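Local coordinates for protein halogenase (Chondromyces crocatus, PDB 3E1T) that probably acts as an FAD-dependent halogenase that chlorinates a precursor or intermediate in the biosynthesis of the myxobacterial product chondrochloren, at residues 375-378 and 379-383; 344-347 and 348-352; 359-362 and 363-367; 95-98 and 99-102. All coordinates share one frame; numbering follows the deposited sequence.

Contacts 2 and 3 both lie on the long helix 340-368, with centres about 22 Å apart, and contact 1 follows in the chain on the short helix 375-378 and the loop after it. Contacts 3 and 1 touch: Ile382 N probably donates to Asp367 OD1 at 2.6 Å. All three lie near the bound FAD: the side chains of Tyr351, Tyr366 and Phe376 are about 7, 9 and 12 Å from it. Contact 4 stands apart, in a surface loop earlier in the chain; its nearest atoms are about 12 Å from contact 3 and about 14 Å from contact 2.

Contact 1: 375-378 and 379-383; sequences YFWS and ARKII
Where the short helix 375-378 gives way to the loop leading to helix 386-397, Phe376 and Arg380 form a cation-pi stack. The guanidinium lies flat on one ring face, the planes only 9° apart, with Arg380 CZ 4.0 Å from the ring centroid of Phe376. Arg380 CD follows over the same face as a CH-pi contact, because the chain is extended from CG to NE. The planar cation of arginine suits this place: while its face meets the ring, Arg380 NH1 donates to Phe376 O at 3.0 Å, in the carbonyl plane and on a lone pair. The helix ends with Ala379 N bonded to Tyr375 O at 3.1 Å. Trp377 O then takes two donors from opposite faces of its plane, Arg380 N at 3.0 Å and Lys381 NZ at 2.8 Å. To come back this far, Lys381 bends at chi2 and chi4. Its NZ also reaches Arg380 O at 3.1 Å, and Tyr366 O on helix 340-368. Lys381 NZ lies near the edge of the Trp377 indole, whose NE1 bonds to Phe215 O. The ammonium thus gathers carbonyl oxygens beside the C-terminal end of a helix, where the partial negative charge would probably favour its protonated form.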
# COMPACT_ATOMS: atom_id res chain seq x y z
N TYR A 375 19.77 1.36 -17.04
CA TYR A 375 18.60 1.07 -17.85
C TYR A 375 17.31 1.25 -17.03
O TYR A 375 16.37 1.87 -17.51
CB TYR A 375 18.68 -0.31 -18.52
CG TYR A 375 17.35 -0.82 -19.06
CD1 TYR A 375 16.60 -0.07 -19.97
CD2 TYR A 375 16.84 -2.04 -18.63
CE1 TYR A 375 15.36 -0.53 -20.45
CE2 TYR A 375 15.62 -2.52 -19.10
CZ TYR A 375 14.88 -1.76 -20.01
OH TYR A 375 13.66 -2.26 -20.46
N PHE A 376 17.32 0.77 -15.79
CA PHE A 376 16.16 0.85 -14.88
C PHE A 376 15.70 2.30 -14.68
O PHE A 376 14.54 2.62 -14.94
CB PHE A 376 16.49 0.16 -13.54
CG PHE A 376 15.37 0.20 -12.51
CD1 PHE A 376 14.53 -0.90 -12.33
CD2 PHE A 376 15.18 1.33 -11.70
CE1 PHE A 376 13.49 -0.86 -11.36
CE2 PHE A 376 14.14 1.38 -10.73
CZ PHE A 376 13.31 0.28 -10.56
N TRP A 377 16.60 3.17 -14.26
CA TRP A 377 16.24 4.57 -14.03
C TRP A 377 15.94 5.36 -15.30
O TRP A 377 15.01 6.19 -15.31
CB TRP A 377 17.28 5.28 -13.14
CG TRP A 377 17.36 4.62 -11.82
CD1 TRP A 377 18.31 3.73 -11.40
CD2 TRP A 377 16.41 4.74 -10.76
NE1 TRP A 377 18.02 3.30 -10.13
CE2 TRP A 377 16.86 3.91 -9.71
CE3 TRP A 377 15.23 5.48 -10.58
CZ2 TRP A 377 16.18 3.79 -8.50
CZ3 TRP A 377 14.56 5.36 -9.37
CH2 TRP A 377 15.02 4.52 -8.35
N SER A 378 16.68 5.10 -16.38
CA SER A 378 16.42 5.81 -17.64
C SER A 378 15.02 5.53 -18.20
O SER A 378 14.43 6.39 -18.85
CB SER A 378 17.48 5.47 -18.69
OG SER A 378 17.31 4.13 -19.14
N ALA A 379 14.49 4.34 -17.93
CA ALA A 379 13.14 3.98 -18.37
C ALA A 379 12.03 4.42 -17.40
O ALA A 379 10.84 4.24 -17.68
CB ALA A 379 13.05 2.47 -18.60
N ARG A 380 12.42 4.97 -16.25
CA ARG A 380 11.46 5.47 -15.27
C ARG A 380 11.58 6.98 -15.09
O ARG A 380 11.89 7.50 -14.01
CB ARG A 380 11.57 4.69 -13.96
CG ARG A 380 11.00 3.27 -14.11
CD ARG A 380 11.68 2.28 -13.20
NE ARG A 380 11.20 0.91 -13.41
CZ ARG A 380 11.59 0.09 -14.39
NH1 ARG A 380 12.49 0.50 -15.28
NH2 ARG A 380 11.09 -1.14 -14.48
N LYS A 381 11.30 7.68 -16.20
CA LYS A 381 11.37 9.13 -16.27
C LYS A 381 10.04 9.71 -16.73
O LYS A 381 9.28 9.04 -17.43
CB LYS A 381 12.51 9.57 -17.22
CG LYS A 381 13.93 9.27 -16.70
CD LYS A 381 14.28 10.05 -15.42
CE LYS A 381 15.39 9.38 -14.57
NZ LYS A 381 14.88 8.34 -13.55
N ILE A 382 9.75 10.93 -16.31
CA ILE A 382 8.54 11.62 -16.73
C ILE A 382 8.58 11.84 -18.23
O ILE A 382 9.59 12.27 -18.77
CB ILE A 382 8.33 12.94 -15.96
CG1 ILE A 382 7.78 12.64 -14.55
CG2 ILE A 382 7.41 13.90 -16.73
CD1 ILE A 382 7.81 13.83 -13.60
N ILE A 383 7.49 11.48 -18.91
CA ILE A 383 7.40 11.64 -20.35
C ILE A 383 6.72 12.97 -20.63
O ILE A 383 5.51 13.14 -20.44
CB ILE A 383 6.69 10.43 -21.03
CG1 ILE A 383 7.68 9.25 -21.10
CG2 ILE A 383 6.21 10.78 -22.44
CD1 ILE A 383 7.04 7.90 -21.32

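Contact 2: 344-347 and 348-352; sequences FEEF and ERRYR
Glu348 starts the turn with its backbone N bonded to Phe344 O at 3.1 Å. Its extended side chain leads away from 344-347; OE1 receives both NE and NH2 of Arg352 side-on and OE2 accepts from Phe293 N. Arg349 continues the helical bonding through Glu345 O, and bends at chi3 (67°) to lie alongside Glu346. The grip is side-on, with Arg349 NE to Glu346 OE1 at 3.1 Å and Arg349 NH2 to Glu346 OE2 at 2.8 Å, both oxygens met from above the carboxylate plane. Arg350 joins the network by charge alone: its NE is 3.1 Å from Glu346 OE2, which lies well out of the guanidinium plane. Glu346 thus interacts with two arginines on a partly exposed face, neutralising part of their charge. Tyr351, on the buried side, runs beside Phe347; the rings are near parallel but slid apart, with Tyr351 CD2 3.5 Å from Phe347 CE1, so that flat rings one turn apart pack through their carbon atoms. Finally, Arg352 makes a cation-pi contact with Phe293 and packs against helix 467-477. Phe344 and Phe347 rest on Ala299 of strand 298-300, while Phe347, Arg350 and Tyr351 touch helix 315-333.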
# COMPACT_ATOMS: atom_id res chain seq x y z
N PHE A 344 -21.18 5.69 -1.84
CA PHE A 344 -20.14 4.89 -2.47
C PHE A 344 -19.43 5.66 -3.60
O PHE A 344 -18.26 5.40 -3.89
CB PHE A 344 -20.67 3.54 -2.93
CG PHE A 344 -20.88 2.56 -1.79
CD1 PHE A 344 -19.89 1.66 -1.45
CD2 PHE A 344 -22.07 2.57 -1.06
CE1 PHE A 344 -20.06 0.75 -0.40
CE2 PHE A 344 -22.27 1.67 -0.01
CZ PHE A 344 -21.26 0.75 0.32
N GLU A 345 -20.11 6.64 -4.19
CA GLU A 345 -19.47 7.57 -5.11
C GLU A 345 -18.46 8.44 -4.38
O GLU A 345 -17.39 8.73 -4.91
CB GLU A 345 -20.49 8.44 -5.83
CG GLU A 345 -21.14 7.77 -7.02
CD GLU A 345 -22.16 8.67 -7.71
OE1 GLU A 345 -22.78 9.53 -7.02
OE2 GLU A 345 -22.33 8.53 -8.95
N GLU A 346 -18.80 8.83 -3.15
CA GLU A 346 -17.89 9.61 -2.30
C GLU A 346 -16.66 8.80 -1.89
O GLU A 346 -15.54 9.31 -1.89
CB GLU A 346 -18.62 10.12 -1.06
CG GLU A 346 -17.83 11.16 -0.24
CD GLU A 346 -17.62 12.49 -0.97
OE1 GLU A 346 -18.00 12.61 -2.16
OE2 GLU A 346 -17.06 13.41 -0.35
N PHE A 347 -16.89 7.55 -1.52
CA PHE A 347 -15.84 6.61 -1.23
C PHE A 347 -14.81 6.51 -2.38
O PHE A 347 -13.62 6.71 -2.16
CB PHE A 347 -16.47 5.24 -0.94
CG PHE A 347 -15.60 4.07 -1.30
CD1 PHE A 347 -14.32 3.94 -0.76
CD2 PHE A 347 -16.06 3.10 -2.16
CE1 PHE A 347 -13.53 2.85 -1.08
CE2 PHE A 347 -15.28 2.01 -2.49
CZ PHE A 347 -13.99 1.89 -1.94
N GLU A 348 -15.27 6.19 -3.59
CA GLU A 348 -14.40 6.07 -4.76
C GLU A 348 -13.66 7.38 -5.09
O GLU A 348 -12.46 7.37 -5.37
CB GLU A 348 -15.16 5.54 -5.98
CG GLU A 348 -14.23 5.16 -7.15
CD GLU A 348 -14.81 4.18 -8.13
OE1 GLU A 348 -14.45 4.28 -9.33
OE2 GLU A 348 -15.57 3.28 -7.72
N ARG A 349 -14.37 8.50 -5.00
CA ARG A 349 -13.80 9.81 -5.28
C ARG A 349 -12.63 10.10 -4.34
O ARG A 349 -11.54 10.42 -4.79
CB ARG A 349 -14.88 10.89 -5.16
CG ARG A 349 -14.43 12.26 -5.63
CD ARG A 349 -15.49 13.33 -5.28
NE ARG A 349 -15.60 13.55 -3.84
CZ ARG A 349 -14.85 14.42 -3.14
NH1 ARG A 349 -13.92 15.15 -3.75
NH2 ARG A 349 -15.04 14.55 -1.84
N ARG A 350 -12.86 9.97 -3.04
CA ARG A 350 -11.84 10.17 -2.01
C ARG A 350 -10.65 9.21 -2.13
O ARG A 350 -9.50 9.61 -1.97
CB ARG A 350 -12.47 9.99 -0.63
CG ARG A 350 -12.60 11.21 0.23
CD ARG A 350 -13.80 12.03 -0.11
NE ARG A 350 -14.40 12.60 1.09
CZ ARG A 350 -14.02 13.73 1.68
NH1 ARG A 350 -13.03 14.47 1.18
NH2 ARG A 350 -14.66 14.12 2.77
N TYR A 351 -10.95 7.93 -2.39
CA TYR A 351 -9.94 6.89 -2.51
C TYR A 351 -9.03 7.14 -3.73
O TYR A 351 -7.80 7.05 -3.62
CB TYR A 351 -10.64 5.52 -2.62
CG TYR A 351 -9.78 4.25 -2.47
CD1 TYR A 351 -8.43 4.30 -2.10
CD2 TYR A 351 -10.36 3.00 -2.66
CE1 TYR A 351 -7.68 3.12 -1.96
CE2 TYR A 351 -9.62 1.82 -2.54
CZ TYR A 351 -8.29 1.88 -2.17
OH TYR A 351 -7.57 0.71 -2.03
N ARG A 352 -9.63 7.45 -4.87
CA ARG A 352 -8.89 7.75 -6.10
C ARG A 352 -8.03 9.02 -5.91
O ARG A 352 -6.95 9.12 -6.48
CB ARG A 352 -9.85 7.95 -7.28
CG ARG A 352 -10.44 6.66 -7.82
CD ARG A 352 -11.25 6.83 -9.12
NE ARG A 352 -11.76 5.53 -9.53
CZ ARG A 352 -11.05 4.59 -10.15
NH1 ARG A 352 -9.79 4.82 -10.51
NH2 ARG A 352 -11.61 3.41 -10.44

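Contact 3: 359-362 and 363-367; sequences YQFL and VAFYD
Tyr359 and Val363 meet one turn apart on helix 340-368, and the backbone bonds repeat at that same spacing. Val363 N donates to Tyr359 O at 3.1 Å, Phe365 N to Phe361 O at 2.8 Å and Tyr366 N to Leu362 O at 2.9 Å, whereas the bond from Ala364 N to Gln360 O is weak. Among apolar contacts, the closest side-chain pair is Val363 CG2 with Tyr359 CE2, 3.6 Å apart. With CG1 anti to the backbone N (chi1 171°), Val363 turns CG2 back along the helix to the ring, and the compact branched chain fits beside the aromatic group. The aromatic pair Phe361 and Phe365 is looser: the planes lie at 29° but are slid so far that the rings barely overlap. Phe365 instead finds its aromatic company beyond the helix, stacked with Trp83 and edge-to-face with Phe81 and Phe312. A further kind of contact joins a ring to the backbone, Tyr366 CD1 lying 3.2 Å from Leu362 O, which sits at the ring edge in its plane. Both tyrosines are buried, yet their hydroxyls have polar partners: Tyr359 OH bonds to Ser184 OG and Gln463 O, and Tyr366 OH to Asp309 OD2 and Trp219 NE1. Tyrosine thus combines apolar ring contact with a polar end that is satisfied although the residue is buried.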
# COMPACT_ATOMS: atom_id res chain seq x y z
N TYR A 359 0.42 8.22 -6.53
CA TYR A 359 0.84 7.83 -7.87
C TYR A 359 1.65 8.94 -8.53
O TYR A 359 2.76 8.72 -9.00
CB TYR A 359 -0.36 7.45 -8.77
CG TYR A 359 0.06 6.70 -10.04
CD1 TYR A 359 0.02 5.31 -10.08
CD2 TYR A 359 0.54 7.38 -11.17
CE1 TYR A 359 0.42 4.62 -11.22
CE2 TYR A 359 0.93 6.69 -12.32
CZ TYR A 359 0.87 5.30 -12.33
OH TYR A 359 1.25 4.58 -13.44
N GLN A 360 1.07 10.14 -8.54
CA GLN A 360 1.66 11.30 -9.16
C GLN A 360 3.00 11.64 -8.55
O GLN A 360 3.96 11.88 -9.26
CB GLN A 360 0.72 12.50 -9.03
CG GLN A 360 -0.42 12.43 -10.00
CD GLN A 360 0.05 12.70 -11.40
OE1 GLN A 360 0.28 13.85 -11.77
NE2 GLN A 360 0.19 11.65 -12.20
N PHE A 361 3.05 11.64 -7.22
CA PHE A 361 4.28 11.98 -6.53
C PHE A 361 5.38 10.95 -6.75
O PHE A 361 6.56 11.31 -6.84
CB PHE A 361 4.03 12.19 -5.05
CG PHE A 361 5.28 12.46 -4.26
CD1 PHE A 361 5.97 13.67 -4.42
CD2 PHE A 361 5.78 11.51 -3.40
CE1 PHE A 361 7.13 13.91 -3.71
CE2 PHE A 361 6.95 11.75 -2.68
CZ PHE A 361 7.62 12.96 -2.84
N LEU A 362 5.00 9.66 -6.80
CA LEU A 362 6.00 8.60 -6.96
C LEU A 362 6.61 8.57 -8.36
O LEU A 362 7.78 8.22 -8.49
CB LEU A 362 5.45 7.22 -6.59
CG LEU A 362 5.06 6.92 -5.12
CD1 LEU A 362 5.01 5.41 -4.94
CD2 LEU A 362 5.96 7.54 -4.08
N VAL A 363 5.81 8.88 -9.39
CA VAL A 363 6.33 9.03 -10.77
C VAL A 363 7.41 10.12 -10.74
O VAL A 363 8.54 9.89 -11.18
CB VAL A 363 5.20 9.37 -11.82
CG1 VAL A 363 5.81 9.73 -13.22
CG2 VAL A 363 4.22 8.20 -12.00
N ALA A 364 7.09 11.30 -10.19
CA ALA A 364 8.09 12.38 -10.08
C ALA A 364 9.31 12.00 -9.22
O ALA A 364 10.44 12.39 -9.54
CB ALA A 364 7.44 13.70 -9.60
N PHE A 365 9.08 11.22 -8.15
CA PHE A 365 10.17 10.78 -7.27
C PHE A 365 11.11 9.79 -7.96
O PHE A 365 12.34 9.90 -7.81
CB PHE A 365 9.63 10.18 -5.96
CG PHE A 365 10.68 10.02 -4.90
CD1 PHE A 365 11.22 11.14 -4.26
CD2 PHE A 365 11.15 8.77 -4.55
CE1 PHE A 365 12.20 11.00 -3.28
CE2 PHE A 365 12.12 8.63 -3.56
CZ PHE A 365 12.64 9.75 -2.94
N TYR A 366 10.56 8.82 -8.68
CA TYR A 366 11.36 7.94 -9.53
C TYR A 366 12.16 8.74 -10.58
O TYR A 366 13.33 8.46 -10.82
CB TYR A 366 10.47 6.92 -10.23
CG TYR A 366 10.31 5.60 -9.50
CD1 TYR A 366 9.46 5.48 -8.41
CD2 TYR A 366 11.02 4.47 -9.91
CE1 TYR A 366 9.32 4.24 -7.74
CE2 TYR A 366 10.88 3.26 -9.27
CZ TYR A 366 10.01 3.15 -8.18
OH TYR A 366 9.89 1.94 -7.53
N ASP A 367 11.50 9.72 -11.20
CA ASP A 367 12.10 10.63 -12.20
C ASP A 367 13.30 11.41 -11.65
O ASP A 367 14.22 11.70 -12.39
CB ASP A 367 11.05 11.59 -12.77
CG ASP A 367 11.63 12.58 -13.80
OD1 ASP A 367 11.57 12.30 -15.02
OD2 ASP A 367 12.15 13.64 -13.39

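Contact 4: 95-98 and 99-102; sequences TRHP and DDPY
Between His97 and Asp100 the chain reverses with Pro98 and Asp99 at the corners, their backbone angles close to those of a type I turn, in the loop joining strands 90-93 and 105-106. Proline suits the first corner because its ring already holds phi near the required value. Asp100 then folds its carboxylate back across the turn: CG lies between its own backbone N and carbonyl carbon (chi1 65°), bringing OD2 to the residues before the corner. There His97 N makes a weak bond to Asp100 OD2 at 3.4 Å, bent to 125° at the hydrogen. His97 CB packs against the same oxygen, 3.2 Å from Asp100 OD2. Thr95 comes from the opposite direction, its CB 3.5 Å from Asp100 OD2. The threonine branches divide the work. With chi1 at 51° the hydroxyl is placed so that Thr95 OG1 donates to His97 O at 2.6 Å, nearly along the C=O axis. Its methyl, Thr95 CG2, rests 3.5 Å from Pro101 O. A short beta-branched side chain can thus hydrogen-bond through its hydroxyl while its methyl packs against the backbone. Beyond Pro101, the Tyr102 ring leaves the turn for Pro52 and His56 of helix 52-61. Although the Asp100 bond to His97 N is weak, the short Thr95 hydroxyl bond and the restricted phi of Pro98 are consistent with a locally defined turn at the surface.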
# COMPACT_ATOMS: atom_id res chain seq x y z
N THR A 95 7.51 15.26 11.37
CA THR A 95 7.27 16.55 12.03
C THR A 95 8.57 17.18 12.53
O THR A 95 9.53 16.48 12.85
CB THR A 95 6.37 16.40 13.26
OG1 THR A 95 6.90 15.37 14.09
CG2 THR A 95 4.93 16.08 12.86
N ARG A 96 8.56 18.51 12.61
CA ARG A 96 9.70 19.31 13.06
C ARG A 96 10.16 18.95 14.48
O ARG A 96 11.37 18.92 14.75
CB ARG A 96 9.39 20.81 12.94
CG ARG A 96 9.49 21.37 11.50
CD ARG A 96 8.35 20.89 10.59
NE ARG A 96 8.79 20.63 9.21
CZ ARG A 96 9.24 19.46 8.76
NH1 ARG A 96 9.31 18.40 9.55
NH2 ARG A 96 9.62 19.35 7.49
N HIS A 97 9.21 18.68 15.36
CA HIS A 97 9.51 18.22 16.73
C HIS A 97 9.13 16.75 16.88
O HIS A 97 8.25 16.26 16.17
CB HIS A 97 8.77 19.08 17.76
CG HIS A 97 9.16 20.52 17.73
ND1 HIS A 97 10.14 21.05 18.55
CD2 HIS A 97 8.71 21.56 16.99
CE1 HIS A 97 10.27 22.34 18.31
NE2 HIS A 97 9.41 22.67 17.36
N PRO A 98 9.80 16.03 17.81
CA PRO A 98 9.55 14.59 17.91
C PRO A 98 8.12 14.22 18.34
O PRO A 98 7.56 13.24 17.83
CB PRO A 98 10.56 14.12 18.97
CG PRO A 98 10.86 15.35 19.78
CD PRO A 98 10.80 16.49 18.80
N ASP A 99 7.53 15.00 19.24
CA ASP A 99 6.31 14.58 19.93
C ASP A 99 5.04 15.37 19.62
O ASP A 99 3.99 15.12 20.24
CB ASP A 99 6.56 14.49 21.45
CG ASP A 99 7.29 13.20 21.85
OD1 ASP A 99 8.38 13.30 22.47
OD2 ASP A 99 6.79 12.09 21.54
N ASP A 100 5.10 16.30 18.67
CA ASP A 100 3.89 17.00 18.24
C ASP A 100 3.02 16.11 17.32
O ASP A 100 3.50 15.09 16.83
CB ASP A 100 4.19 18.39 17.65
CG ASP A 100 5.00 18.33 16.38
OD1 ASP A 100 4.49 18.79 15.33
OD2 ASP A 100 6.14 17.84 16.42
N PRO A 101 1.73 16.48 17.11
CA PRO A 101 0.74 15.55 16.53
C PRO A 101 1.19 14.86 15.24
O PRO A 101 1.79 15.49 14.36
CB PRO A 101 -0.47 16.44 16.25
CG PRO A 101 -0.34 17.57 17.21
CD PRO A 101 1.14 17.81 17.38
N TYR A 102 0.88 13.56 15.15
CA TYR A 102 1.25 12.70 14.01
C TYR A 102 2.76 12.66 13.78
O TYR A 102 3.23 12.65 12.64
CB TYR A 102 0.51 13.13 12.73
CG TYR A 102 -1.00 13.16 12.87
CD1 TYR A 102 -1.77 12.01 12.63
CD2 TYR A 102 -1.66 14.33 13.25
CE1 TYR A 102 -3.15 12.03 12.77
CE2 TYR A 102 -3.05 14.36 13.39
CZ TYR A 102 -3.79 13.20 13.15
OH TYR A 102 -5.16 13.23 13.28